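Local coordinates for putative hydrolase (PDB 3LHO), which probably acts as an iron(II)-dependent dioxygenase of the 2-oxoadipate dioxygenase/decarboxylase family, at residues N7-A12 with F129-R134; Q15-I18 with S23-K26; I42-F47 with S55-H60; V218-T223 with V227-C232. All coordinates share one frame; numbering follows the deposited sequence.

Contact 1: residues N7-A12 with F129-R134; sequences NALFAA and FIYSGR
Leu-9 and Ile-130 meet methyl to methyl, CD1 of Leu-9 lying 3.7 Å from CD1 of Ile-130, with the two side chains at about a right angle. This is the buried half of the contact. Leu-9 carries CG anti to the backbone N (chi1 176°), which brings CD1 nearer the other segment than its CB direction alone would suggest. The same methyl lies near the plane of the Tyr-131 ring, at its edge, with CE1 of Tyr-131 4.3 Å from CD1 of Leu-9. Phe-61 of helix 54-62 touches both Leu-9 and Ile-130. The contact thus joins the N-terminal helix 6-20 to a short 3-10 turn at 129-130 in the loop before helix 140-149; just beyond, Ser-132 and Gly-133 form a classic beta bulge opposite Tyr-161. The other half is packed even more closely, but Ala-12 and Tyr-131 remain partly open to solvent. Here CB of Ala-12 sits on the phenol end of Tyr-131, 3.4 Å from CZ of Tyr-131, while O of Ala-12 stands 4.1 Å above one ring face, offset toward the rim. An alanine in place of Tyr-131 removes ring and hydroxyl together, and would probably leave His-3 without this partner and open a gap beside Ala-12. The Tyr-131 hydroxyl is hydrogen-bonded to His-3 NE2, which fixes the outer end of the ring.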
loop_
_atom_site.group_PDB
_atom_site.type_symbol
_atom_site.label_atom_id
_atom_site.label_comp_id
_atom_site.label_asym_id
_atom_site.label_seq_id
_atom_site.Cartn_x
_atom_site.Cartn_y
_atom_site.Cartn_z
ATOM N N ASN A 7 -3.290 12.785 11.658
ATOM C CA ASN A 7 -3.547 11.635 12.512
ATOM C C ASN A 7 -4.892 11.021 12.229
ATOM O O ASN A 7 -4.990 9.818 12.157
ATOM C CB ASN A 7 -3.369 11.972 13.996
ATOM C CG ASN A 7 -1.945 12.270 14.326
ATOM O OD1 ASN A 7 -1.038 11.522 13.961
ATOM N ND2 ASN A 7 -1.719 13.400 14.977
ATOM N N ALA A 8 -5.920 11.851 12.046
ATOM C CA ALA A 8 -7.246 11.368 11.717
ATOM C C ALA A 8 -7.280 10.593 10.394
ATOM O O ALA A 8 -7.984 9.597 10.287
ATOM C CB ALA A 8 -8.242 12.537 11.675
ATOM N N LEU A 9 -6.519 11.045 9.386
ATOM C CA LEU A 9 -6.483 10.368 8.086
ATOM C C LEU A 9 -5.910 8.962 8.189
ATOM O O LEU A 9 -6.524 7.999 7.737
ATOM C CB LEU A 9 -5.699 11.193 7.044
ATOM C CG LEU A 9 -5.481 10.608 5.648
ATOM C CD1 LEU A 9 -6.814 10.148 5.019
ATOM C CD2 LEU A 9 -4.799 11.614 4.762
ATOM N N PHE A 10 -4.740 8.840 8.807
ATOM C CA PHE A 10 -4.164 7.532 9.031
ATOM C C PHE A 10 -4.975 6.629 9.973
ATOM O O PHE A 10 -5.070 5.440 9.703
ATOM C CB PHE A 10 -2.711 7.660 9.459
ATOM C CG PHE A 10 -1.818 8.140 8.350
ATOM C CD1 PHE A 10 -1.603 7.355 7.244
ATOM C CD2 PHE A 10 -1.226 9.407 8.392
ATOM C CE1 PHE A 10 -0.783 7.795 6.219
ATOM C CE2 PHE A 10 -0.391 9.832 7.382
ATOM C CZ PHE A 10 -0.178 9.039 6.288
ATOM N N ALA A 11 -5.604 7.199 11.004
ATOM C CA ALA A 11 -6.521 6.421 11.837
ATOM C C ALA A 11 -7.607 5.779 10.966
ATOM O O ALA A 11 -7.891 4.610 11.111
ATOM C CB ALA A 11 -7.175 7.272 12.980
ATOM N N ALA A 12 -8.220 6.562 10.084
ATOM C CA ALA A 12 -9.328 6.095 9.271
ATOM C C ALA A 12 -8.850 5.089 8.221
ATOM O O ALA A 12 -9.514 4.054 7.962
ATOM C CB ALA A 12 -10.056 7.301 8.623
ATOM N N PHE A 129 -12.005 9.275 0.405
ATOM C CA PHE A 129 -11.707 8.693 -0.902
ATOM C C PHE A 129 -10.609 7.618 -0.883
ATOM O O PHE A 129 -10.746 6.578 -1.540
ATOM C CB PHE A 129 -11.375 9.745 -1.967
ATOM C CG PHE A 129 -11.019 9.111 -3.335
ATOM C CD1 PHE A 129 -11.986 8.389 -4.034
ATOM C CD2 PHE A 129 -9.737 9.158 -3.842
ATOM C CE1 PHE A 129 -11.724 7.792 -5.195
ATOM C CE2 PHE A 129 -9.452 8.566 -5.032
ATOM C CZ PHE A 129 -10.421 7.856 -5.717
ATOM N N ILE A 130 -9.516 7.830 -0.159
ATOM C CA ILE A 130 -8.420 6.857 -0.237
ATOM C C ILE A 130 -8.740 5.534 0.517
ATOM O O ILE A 130 -8.015 4.575 0.411
ATOM C CB ILE A 130 -7.064 7.460 0.211
ATOM C CG1 ILE A 130 -7.063 7.745 1.697
ATOM C CG2 ILE A 130 -6.646 8.743 -0.661
ATOM C CD1 ILE A 130 -5.646 8.089 2.233
ATOM N N TYR A 131 -9.830 5.512 1.288
ATOM C CA TYR A 131 -10.336 4.267 1.886
ATOM C C TYR A 131 -11.813 4.007 1.553
ATOM O O TYR A 131 -12.538 3.393 2.347
ATOM C CB TYR A 131 -10.082 4.218 3.403
ATOM C CG TYR A 131 -10.608 5.423 4.187
ATOM C CD1 TYR A 131 -9.829 6.588 4.310
ATOM C CD2 TYR A 131 -11.898 5.408 4.766
ATOM C CE1 TYR A 131 -10.290 7.686 4.973
ATOM C CE2 TYR A 131 -12.386 6.542 5.459
ATOM C CZ TYR A 131 -11.540 7.670 5.563
ATOM O OH TYR A 131 -11.949 8.787 6.215
ATOM N N SER A 132 -12.239 4.466 0.371
ATOM C CA SER A 132 -13.671 4.428 -0.047
ATOM C C SER A 132 -14.022 3.050 -0.671
ATOM O O SER A 132 -15.177 2.722 -0.886
ATOM C CB SER A 132 -13.967 5.555 -1.095
ATOM O OG SER A 132 -13.086 5.455 -2.255
ATOM N N GLY A 133 -13.022 2.269 -1.044
ATOM C CA GLY A 133 -13.274 0.930 -1.641
ATOM C C GLY A 133 -13.649 0.956 -3.112
ATOM O O GLY A 133 -13.155 1.792 -3.916
ATOM N N ARG A 134 -14.498 0.002 -3.466
ATOM C CA ARG A 134 -14.900 -0.185 -4.830
ATOM C C ARG A 134 -16.022 0.741 -5.191
ATOM O O ARG A 134 -17.003 0.788 -4.493
ATOM C CB ARG A 134 -15.393 -1.627 -5.060
ATOM C CG ARG A 134 -14.417 -2.440 -5.864
ATOM C CD ARG A 134 -15.054 -3.661 -6.472
ATOM N NE ARG A 134 -15.810 -4.462 -5.503
ATOM C CZ ARG A 134 -17.072 -4.840 -5.657
ATOM N NH1 ARG A 134 -17.765 -4.499 -6.749
ATOM N NH2 ARG A 134 -17.654 -5.563 -4.701
#

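Contact 2: residues Q15-I18 with S23-K26; sequences QDYI and SAAK
Tyr-17 and Ala-24 make the closest approach between segments 15-18 and 23-26, and the tyrosine can be traced outward to see how. Its CG is anti to the backbone N (chi1 172°), which carries the ring toward helix 22-32 although CB itself is not directed there: CB of Tyr-17 is still 6.5 Å from CB of Ala-24. One step on, CD2 of Tyr-17 has come to 4.2 Å from that methyl. CE2 makes the real contact, 3.5 Å from CB of Ala-24, and the methyl meets the ring obliquely. Past it, CZ of Tyr-17 recedes to 4.2 Å from the same CB. The hydroxyl at the tip is hydrogen-bonded to the backbone O of Phe-233, so the ring is held at its far end by a polar bond and on its flank by a methyl group.

Ile-18 supplies the second half. Its CG2, beside the backbone N, lies 4.0 Å from CB of Ala-25, whereas CG1 takes the place between N and the carbonyl carbon (chi1 63°) and stays clear of the pair. The arrangement is two consecutive helices joined by a tight turn: helix 6-20 ends, Thr-21 OG1 bonds to O of Tyr-17, and helix 22-32 sets off at once. CA of Ile-18 comes within 5.8 Å of CA of Ala-25, a spacing that the small alanine side chains readily permit. The interface itself is wholly apolar, so its closeness rests on shape and small size, while the buried phenol oxygen draws its polar satisfaction from Phe-233.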
loop_
_atom_site.group_PDB
_atom_site.type_symbol
_atom_site.label_atom_id
_atom_site.label_comp_id
_atom_site.label_asym_id
_atom_site.label_seq_id
_atom_site.Cartn_x
_atom_site.Cartn_y
_atom_site.Cartn_z
ATOM N N GLN A 15 -8.148 1.817 10.160
ATOM C CA GLN A 15 -9.401 1.102 10.536
ATOM C C GLN A 15 -9.979 0.306 9.355
ATOM O O GLN A 15 -10.439 -0.831 9.515
ATOM C CB GLN A 15 -10.486 2.033 11.122
ATOM C CG GLN A 15 -10.215 2.463 12.601
ATOM C CD GLN A 15 -9.889 1.270 13.557
ATOM O OE1 GLN A 15 -10.476 0.182 13.446
ATOM N NE2 GLN A 15 -8.956 1.484 14.487
ATOM N N ASP A 16 -9.914 0.904 8.174
ATOM C CA ASP A 16 -10.349 0.253 6.958
ATOM C C ASP A 16 -9.452 -0.903 6.544
ATOM O O ASP A 16 -9.952 -1.978 6.191
ATOM C CB ASP A 16 -10.507 1.248 5.822
ATOM C CG ASP A 16 -10.877 0.562 4.558
ATOM O OD1 ASP A 16 -12.017 0.158 4.416
ATOM O OD2 ASP A 16 -9.996 0.304 3.716
ATOM N N TYR A 17 -8.142 -0.669 6.587
ATOM C CA TYR A 17 -7.138 -1.670 6.265
ATOM C C TYR A 17 -7.189 -2.948 7.093
ATOM O O TYR A 17 -7.028 -4.049 6.535
ATOM C CB TYR A 17 -5.774 -1.009 6.446
ATOM C CG TYR A 17 -4.519 -1.889 6.343
ATOM C CD1 TYR A 17 -4.106 -2.404 5.112
ATOM C CD2 TYR A 17 -3.715 -2.091 7.453
ATOM C CE1 TYR A 17 -2.931 -3.156 4.986
ATOM C CE2 TYR A 17 -2.518 -2.838 7.362
ATOM C CZ TYR A 17 -2.138 -3.377 6.139
ATOM O OH TYR A 17 -0.951 -4.063 6.056
ATOM N N ILE A 18 -7.376 -2.808 8.408
ATOM C CA ILE A 18 -7.406 -3.981 9.297
ATOM C C ILE A 18 -8.642 -4.858 9.077
ATOM O O ILE A 18 -8.615 -6.036 9.397
ATOM C CB ILE A 18 -7.237 -3.646 10.833
ATOM C CG1 ILE A 18 -8.379 -2.775 11.367
ATOM C CG2 ILE A 18 -5.865 -3.030 11.128
ATOM C CD1 ILE A 18 -8.314 -2.559 12.920
ATOM N N SER A 23 -4.391 -9.762 10.432
ATOM C CA SER A 23 -3.032 -10.005 10.889
ATOM C C SER A 23 -2.318 -8.714 11.349
ATOM O O SER A 23 -1.579 -8.728 12.325
ATOM C CB SER A 23 -2.206 -10.665 9.792
ATOM O OG SER A 23 -2.703 -11.960 9.508
ATOM N N ALA A 24 -2.550 -7.628 10.625
ATOM C CA ALA A 24 -1.995 -6.351 10.968
ATOM C C ALA A 24 -2.526 -5.908 12.331
ATOM O O ALA A 24 -1.778 -5.409 13.169
ATOM C CB ALA A 24 -2.296 -5.284 9.838
ATOM N N ALA A 25 -3.806 -6.108 12.580
ATOM C CA ALA A 25 -4.318 -5.671 13.890
ATOM C C ALA A 25 -3.597 -6.456 15.000
ATOM O O ALA A 25 -3.163 -5.887 16.025
ATOM C CB ALA A 25 -5.863 -5.811 13.992
ATOM N N LYS A 26 -3.401 -7.745 14.773
ATOM C CA LYS A 26 -2.788 -8.599 15.808
ATOM C C LYS A 26 -1.299 -8.280 16.005
ATOM O O LYS A 26 -0.838 -8.169 17.135
ATOM C CB LYS A 26 -2.977 -10.086 15.482
ATOM C CG LYS A 26 -4.429 -10.529 15.488
ATOM C CD LYS A 26 -4.526 -12.023 15.199
ATOM C CE LYS A 26 -5.956 -12.529 15.132
ATOM N NZ LYS A 26 -6.014 -13.938 14.621
#

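Contact 3: residues I42-F47 with S55-H60; sequences IALRTF and SVLAKH
Leu-57 supplies all the atoms of segment 55-60 that touch segment 42-47, and its two methyl groups divide the strand between them. The apolar contacts come first. CD2 of Leu-57 packs 4.1 Å from CB of Leu-44, and CD1 of Leu-57 meets Thr-46 tip to tip, 3.9 Å from its CB. Between these two, CD2 of Leu-57 lies 3.9 Å from O of Arg-45; Leu-44 and Thr-46 face the helix, while the Arg-45 side chain starts off the other way.

The polar bonds run elsewhere. Thr-46 places OG1 anti to its own N (chi1 -168°), and this buried hydroxyl is bonded to Val-52 O and Tyr-161 OH; these fix its rotation and leave its carbon atoms for the leucine.

The segment axes approach to 9.5 Å at 147°, so helix 54-62 runs back roughly antiparallel across strand 39-47. The strand lies between 93-99 and 165-169 in the mixed sheet, and the helix leads on to strand 67-74, parallel to 39-47 with strands 93-99 and 79-85 between: a beta-alpha-beta crossover that opens a beta-alpha-beta-beta-beta module, as in the glyoxalase fold. Phe-129 packs against Leu-57, and Trp-155 of helix 151-159 forms a cation-pi contact with Arg-45.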
loop_
_atom_site.group_PDB
_atom_site.type_symbol
_atom_site.label_atom_id
_atom_site.label_comp_id
_atom_site.label_asym_id
_atom_site.label_seq_id
_atom_site.Cartn_x
_atom_site.Cartn_y
_atom_site.Cartn_z
ATOM N N ILE A 42 2.949 3.959 4.136
ATOM C CA ILE A 42 1.786 3.325 3.526
ATOM C C ILE A 42 1.958 3.333 1.993
ATOM O O ILE A 42 2.803 4.074 1.418
ATOM C CB ILE A 42 0.409 3.971 3.983
ATOM C CG1 ILE A 42 0.313 5.434 3.535
ATOM C CG2 ILE A 42 0.236 3.876 5.507
ATOM C CD1 ILE A 42 -0.834 5.785 2.732
ATOM N N ALA A 43 1.233 2.430 1.338
ATOM C CA ALA A 43 1.278 2.315 -0.126
ATOM C C ALA A 43 -0.137 2.356 -0.660
ATOM O O ALA A 43 -1.005 1.603 -0.154
ATOM C CB ALA A 43 1.950 0.995 -0.550
ATOM N N LEU A 44 -0.369 3.197 -1.665
ATOM C CA LEU A 44 -1.650 3.292 -2.366
ATOM C C LEU A 44 -1.448 3.067 -3.855
ATOM O O LEU A 44 -0.336 3.267 -4.358
ATOM C CB LEU A 44 -2.283 4.672 -2.115
ATOM C CG LEU A 44 -2.477 5.140 -0.690
ATOM C CD1 LEU A 44 -2.946 6.633 -0.711
ATOM C CD2 LEU A 44 -3.525 4.289 0.074
ATOM N N ARG A 45 -2.510 2.660 -4.551
ATOM C CA ARG A 45 -2.423 2.277 -5.968
ATOM C C ARG A 45 -3.533 2.942 -6.751
ATOM O O ARG A 45 -4.591 3.166 -6.220
ATOM C CB ARG A 45 -2.666 0.790 -6.084
ATOM C CG ARG A 45 -1.581 -0.048 -5.417
ATOM C CD ARG A 45 -1.875 -1.494 -5.606
ATOM N NE ARG A 45 -0.700 -2.297 -5.306
ATOM C CZ ARG A 45 -0.580 -3.606 -5.502
ATOM N NH1 ARG A 45 -1.580 -4.313 -5.995
ATOM N NH2 ARG A 45 0.569 -4.212 -5.202
ATOM N N THR A 46 -3.326 3.188 -8.034
ATOM C CA THR A 46 -4.417 3.696 -8.886
ATOM C C THR A 46 -4.014 3.484 -10.337
ATOM O O THR A 46 -3.018 2.767 -10.599
ATOM C CB THR A 46 -4.745 5.171 -8.602
ATOM O OG1 THR A 46 -5.987 5.528 -9.253
ATOM C CG2 THR A 46 -3.624 6.088 -9.058
ATOM N N PHE A 47 -4.814 4.013 -11.263
ATOM C CA PHE A 47 -4.480 4.009 -12.706
ATOM C C PHE A 47 -4.181 5.404 -13.204
ATOM O O PHE A 47 -4.650 6.375 -12.625
ATOM C CB PHE A 47 -5.665 3.468 -13.507
ATOM C CG PHE A 47 -6.120 2.104 -13.083
ATOM C CD1 PHE A 47 -5.419 0.994 -13.425
ATOM C CD2 PHE A 47 -7.277 1.945 -12.345
ATOM C CE1 PHE A 47 -5.841 -0.270 -13.050
ATOM C CE2 PHE A 47 -7.697 0.697 -11.967
ATOM C CZ PHE A 47 -6.968 -0.413 -12.313
ATOM N N SER A 55 -1.909 12.140 -8.928
ATOM C CA SER A 55 -1.969 13.504 -8.426
ATOM C C SER A 55 -3.261 13.672 -7.635
ATOM O O SER A 55 -3.268 14.365 -6.647
ATOM C CB SER A 55 -1.905 14.507 -9.556
ATOM O OG SER A 55 -0.624 14.352 -10.199
ATOM N N VAL A 56 -4.312 12.992 -8.077
ATOM C CA VAL A 56 -5.606 13.096 -7.355
ATOM C C VAL A 56 -5.526 12.491 -5.935
ATOM O O VAL A 56 -6.069 13.067 -4.933
ATOM C CB VAL A 56 -6.688 12.399 -8.151
ATOM C CG1 VAL A 56 -7.989 12.342 -7.365
ATOM C CG2 VAL A 56 -6.896 13.138 -9.479
ATOM N N LEU A 57 -4.905 11.316 -5.831
ATOM C CA LEU A 57 -4.709 10.677 -4.543
ATOM C C LEU A 57 -3.756 11.509 -3.710
ATOM O O LEU A 57 -3.960 11.668 -2.520
ATOM C CB LEU A 57 -4.156 9.253 -4.686
ATOM C CG LEU A 57 -5.193 8.129 -4.961
ATOM C CD1 LEU A 57 -5.855 8.203 -6.339
ATOM C CD2 LEU A 57 -4.577 6.752 -4.751
ATOM N N ALA A 58 -2.683 12.002 -4.323
ATOM C CA ALA A 58 -1.651 12.751 -3.595
ATOM C C ALA A 58 -2.184 14.014 -2.898
ATOM O O ALA A 58 -1.685 14.382 -1.824
ATOM C CB ALA A 58 -0.467 13.104 -4.537
ATOM N N LYS A 59 -3.225 14.627 -3.472
ATOM C CA LYS A 59 -3.796 15.859 -2.914
ATOM C C LYS A 59 -4.351 15.645 -1.509
ATOM O O LYS A 59 -4.419 16.585 -0.709
ATOM C CB LYS A 59 -4.892 16.443 -3.820
ATOM C CG LYS A 59 -4.385 17.275 -4.974
ATOM C CD LYS A 59 -3.932 18.653 -4.509
ATOM C CE LYS A 59 -3.505 19.497 -5.700
ATOM N NZ LYS A 59 -2.754 20.713 -5.247
ATOM N N HIS A 60 -4.763 14.417 -1.211
ATOM C CA HIS A 60 -5.235 14.083 0.148
ATOM C C HIS A 60 -4.121 14.211 1.155
ATOM O O HIS A 60 -4.370 14.354 2.333
ATOM C CB HIS A 60 -5.903 12.701 0.190
ATOM C CG HIS A 60 -7.193 12.672 -0.552
ATOM N ND1 HIS A 60 -8.417 12.780 0.084
ATOM C CD2 HIS A 60 -7.461 12.644 -1.881
ATOM C CE1 HIS A 60 -9.375 12.811 -0.823
ATOM N NE2 HIS A 60 -8.830 12.739 -2.020
#

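Contact 4: residues V218-T223 with V227-C232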
loop_
_atom_site.group_PDB
_atom_site.type_symbol
_atom_site.label_atom_id
_atom_site.label_comp_id
_atom_site.label_asym_id
_atom_site.label_seq_id
_atom_site.Cartn_x
_atom_site.Cartn_y
_atom_site.Cartn_z
ATOM N N VAL A 218 -9.846 -12.157 1.779
ATOM C CA VAL A 218 -11.174 -11.538 1.891
ATOM C C VAL A 218 -12.069 -12.049 0.803
ATOM O O VAL A 218 -11.590 -12.544 -0.204
ATOM C CB VAL A 218 -11.145 -10.004 1.774
ATOM C CG1 VAL A 218 -10.481 -9.394 2.984
ATOM C CG2 VAL A 218 -10.469 -9.557 0.458
ATOM N N VAL A 219 -13.373 -11.906 0.998
ATOM C CA VAL A 219 -14.370 -12.274 -0.005
ATOM C C VAL A 219 -14.691 -11.016 -0.818
ATOM O O VAL A 219 -14.955 -9.959 -0.264
ATOM C CB VAL A 219 -15.677 -12.849 0.651
ATOM C CG1 VAL A 219 -16.694 -13.163 -0.411
ATOM C CG2 VAL A 219 -15.386 -14.080 1.486
ATOM N N VAL A 220 -14.596 -11.116 -2.139
ATOM C CA VAL A 220 -15.008 -10.046 -3.023
ATOM C C VAL A 220 -16.328 -10.428 -3.678
ATOM O O VAL A 220 -16.497 -11.553 -4.183
ATOM C CB VAL A 220 -13.882 -9.778 -4.066
ATOM C CG1 VAL A 220 -14.390 -8.917 -5.243
ATOM C CG2 VAL A 220 -12.747 -9.116 -3.328
ATOM N N ASN A 221 -17.269 -9.495 -3.653
ATOM C CA ASN A 221 -18.601 -9.722 -4.190
ATOM C C ASN A 221 -18.691 -9.250 -5.630
ATOM O O ASN A 221 -19.093 -8.141 -5.932
ATOM C CB ASN A 221 -19.659 -9.085 -3.295
ATOM C CG ASN A 221 -19.563 -9.563 -1.854
ATOM O OD1 ASN A 221 -19.238 -8.793 -0.962
ATOM N ND2 ASN A 221 -19.760 -10.853 -1.638
ATOM N N PHE A 222 -18.258 -10.115 -6.524
ATOM C CA PHE A 222 -18.370 -9.877 -7.945
ATOM C C PHE A 222 -19.849 -9.924 -8.315
ATOM O O PHE A 222 -20.698 -10.458 -7.563
ATOM C CB PHE A 222 -17.545 -10.894 -8.753
ATOM C CG PHE A 222 -16.047 -10.744 -8.579
ATOM C CD1 PHE A 222 -15.370 -9.686 -9.156
ATOM C CD2 PHE A 222 -15.315 -11.658 -7.840
ATOM C CE1 PHE A 222 -14.013 -9.519 -8.972
ATOM C CE2 PHE A 222 -13.965 -11.513 -7.670
ATOM C CZ PHE A 222 -13.299 -10.418 -8.233
ATOM N N THR A 223 -20.170 -9.352 -9.469
ATOM C CA THR A 223 -21.540 -9.378 -9.952
ATOM C C THR A 223 -22.056 -10.803 -10.114
ATOM O O THR A 223 -23.201 -11.060 -9.821
ATOM C CB THR A 223 -21.717 -8.544 -11.266
ATOM O OG1 THR A 223 -20.855 -9.036 -12.294
ATOM C CG2 THR A 223 -21.352 -7.098 -10.994
ATOM N N VAL A 227 -16.020 -14.488 -4.362
ATOM C CA VAL A 227 -14.727 -15.116 -4.513
ATOM C C VAL A 227 -13.766 -14.713 -3.402
ATOM O O VAL A 227 -13.583 -13.517 -3.093
ATOM C CB VAL A 227 -14.128 -14.763 -5.867
ATOM C CG1 VAL A 227 -12.785 -15.441 -6.008
ATOM C CG2 VAL A 227 -15.083 -15.170 -7.020
ATOM N N GLU A 228 -13.117 -15.710 -2.809
ATOM C CA GLU A 228 -12.057 -15.452 -1.853
ATOM C C GLU A 228 -10.706 -15.171 -2.518
ATOM O O GLU A 228 -10.206 -15.960 -3.306
ATOM C CB GLU A 228 -11.982 -16.643 -0.901
ATOM C CG GLU A 228 -11.309 -16.381 0.373
ATOM C CD GLU A 228 -11.522 -17.538 1.340
ATOM O OE1 GLU A 228 -12.641 -17.705 1.860
ATOM O OE2 GLU A 228 -10.584 -18.306 1.526
ATOM N N ILE A 229 -10.116 -14.019 -2.226
ATOM C CA ILE A 229 -8.825 -13.669 -2.790
ATOM C C ILE A 229 -7.892 -13.134 -1.693
ATOM O O ILE A 229 -8.339 -12.693 -0.629
ATOM C CB ILE A 229 -8.962 -12.602 -3.965
ATOM C CG1 ILE A 229 -9.328 -11.217 -3.421
ATOM C CG2 ILE A 229 -9.976 -13.115 -5.067
ATOM C CD1 ILE A 229 -9.092 -10.059 -4.402
ATOM N N PRO A 230 -6.587 -13.144 -1.958
ATOM C CA PRO A 230 -5.694 -12.436 -1.048
ATOM C C PRO A 230 -6.005 -10.955 -0.957
ATOM O O PRO A 230 -6.303 -10.288 -1.972
ATOM C CB PRO A 230 -4.314 -12.626 -1.696
ATOM C CG PRO A 230 -4.482 -13.806 -2.612
ATOM C CD PRO A 230 -5.853 -13.670 -3.126
ATOM N N SER A 231 -5.921 -10.432 0.249
ATOM C CA SER A 231 -6.228 -9.024 0.457
ATOM C C SER A 231 -4.899 -8.277 0.558
ATOM O O SER A 231 -4.335 -7.877 -0.463
ATOM C CB SER A 231 -7.133 -8.847 1.688
ATOM O OG SER A 231 -6.571 -9.512 2.815
ATOM N N CYS A 232 -4.383 -8.112 1.768
ATOM C CA CYS A 232 -3.114 -7.383 1.992
ATOM C C CYS A 232 -2.198 -8.125 2.940
ATOM O O CYS A 232 -2.664 -8.872 3.814
ATOM C CB CYS A 232 -3.396 -6.049 2.677
ATOM S SG CYS A 232 -4.664 -5.010 1.896
#
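Val-218 and Ile-229 exchange two backbone hydrogen bonds, N of Val-218 to O of Ile-229 and N of Ile-229 to O of Val-218, both 2.9 Å. Nearer the turn Val-220 and Val-227 do the same: N of Val-220 reaches O of Val-227 at 2.8 Å, almost straight (175° at the hydrogen), and N of Val-227 reaches O of Val-220 at 3.0 Å. Between these sits the non-hydrogen-bonded pair Val-219 and Glu-228, where CA of Glu-228 adds a CA-H...O contact to O of Val-218. This is a two-stranded antiparallel hairpin, strongly twisted, its segment axes at 128°.

Packing lies mainly on the face carrying Val-218, Val-220, Val-227 and Ile-229, which turns toward helices 140-149 and 151-159. CG2 of Val-220 lies 3.9 Å from CD1 of Ile-229. The Phe-222 ring offers its edge to Val-227, CD2 of Phe-222 being 3.6 Å from CG2 of Val-227. With CG1 anti to the carbonyl carbon (chi1 -69°), Val-218 straddles CB of Ser-231 with both methyls, CG2 of Val-218 at 3.6 Å; an alanine here loses both and would probably leave a gap beside Ser-231. Backbone bonds thus set the register; branched apolar side chains join hairpin to helices.

How the contacts relate
Contacts 1 and 2 share helix 6-20, their centres 13 Å apart, and meet where CB of Tyr-131 lies 3.9 Å from CB of Asp-16. Contact 3 is nested within the chain loop closed by contact 1; CE2 of Phe-129 packs 3.8 Å from CD1 of Leu-57. Contact 4 joins contact 2 where CB of Cys-232 comes 3.7 Å from CE1 of Tyr-17. The bound nickel, held by His-41, His-165 and Glu-235, probably occupies the iron site. His-41 immediately precedes segment 42-47, Ala-43 is backbone-bonded to His-165, and the side chains of Tyr-17 and Arg-45 each lie about 9 Å from the metal, which places contacts 2 and 3 in its surroundings.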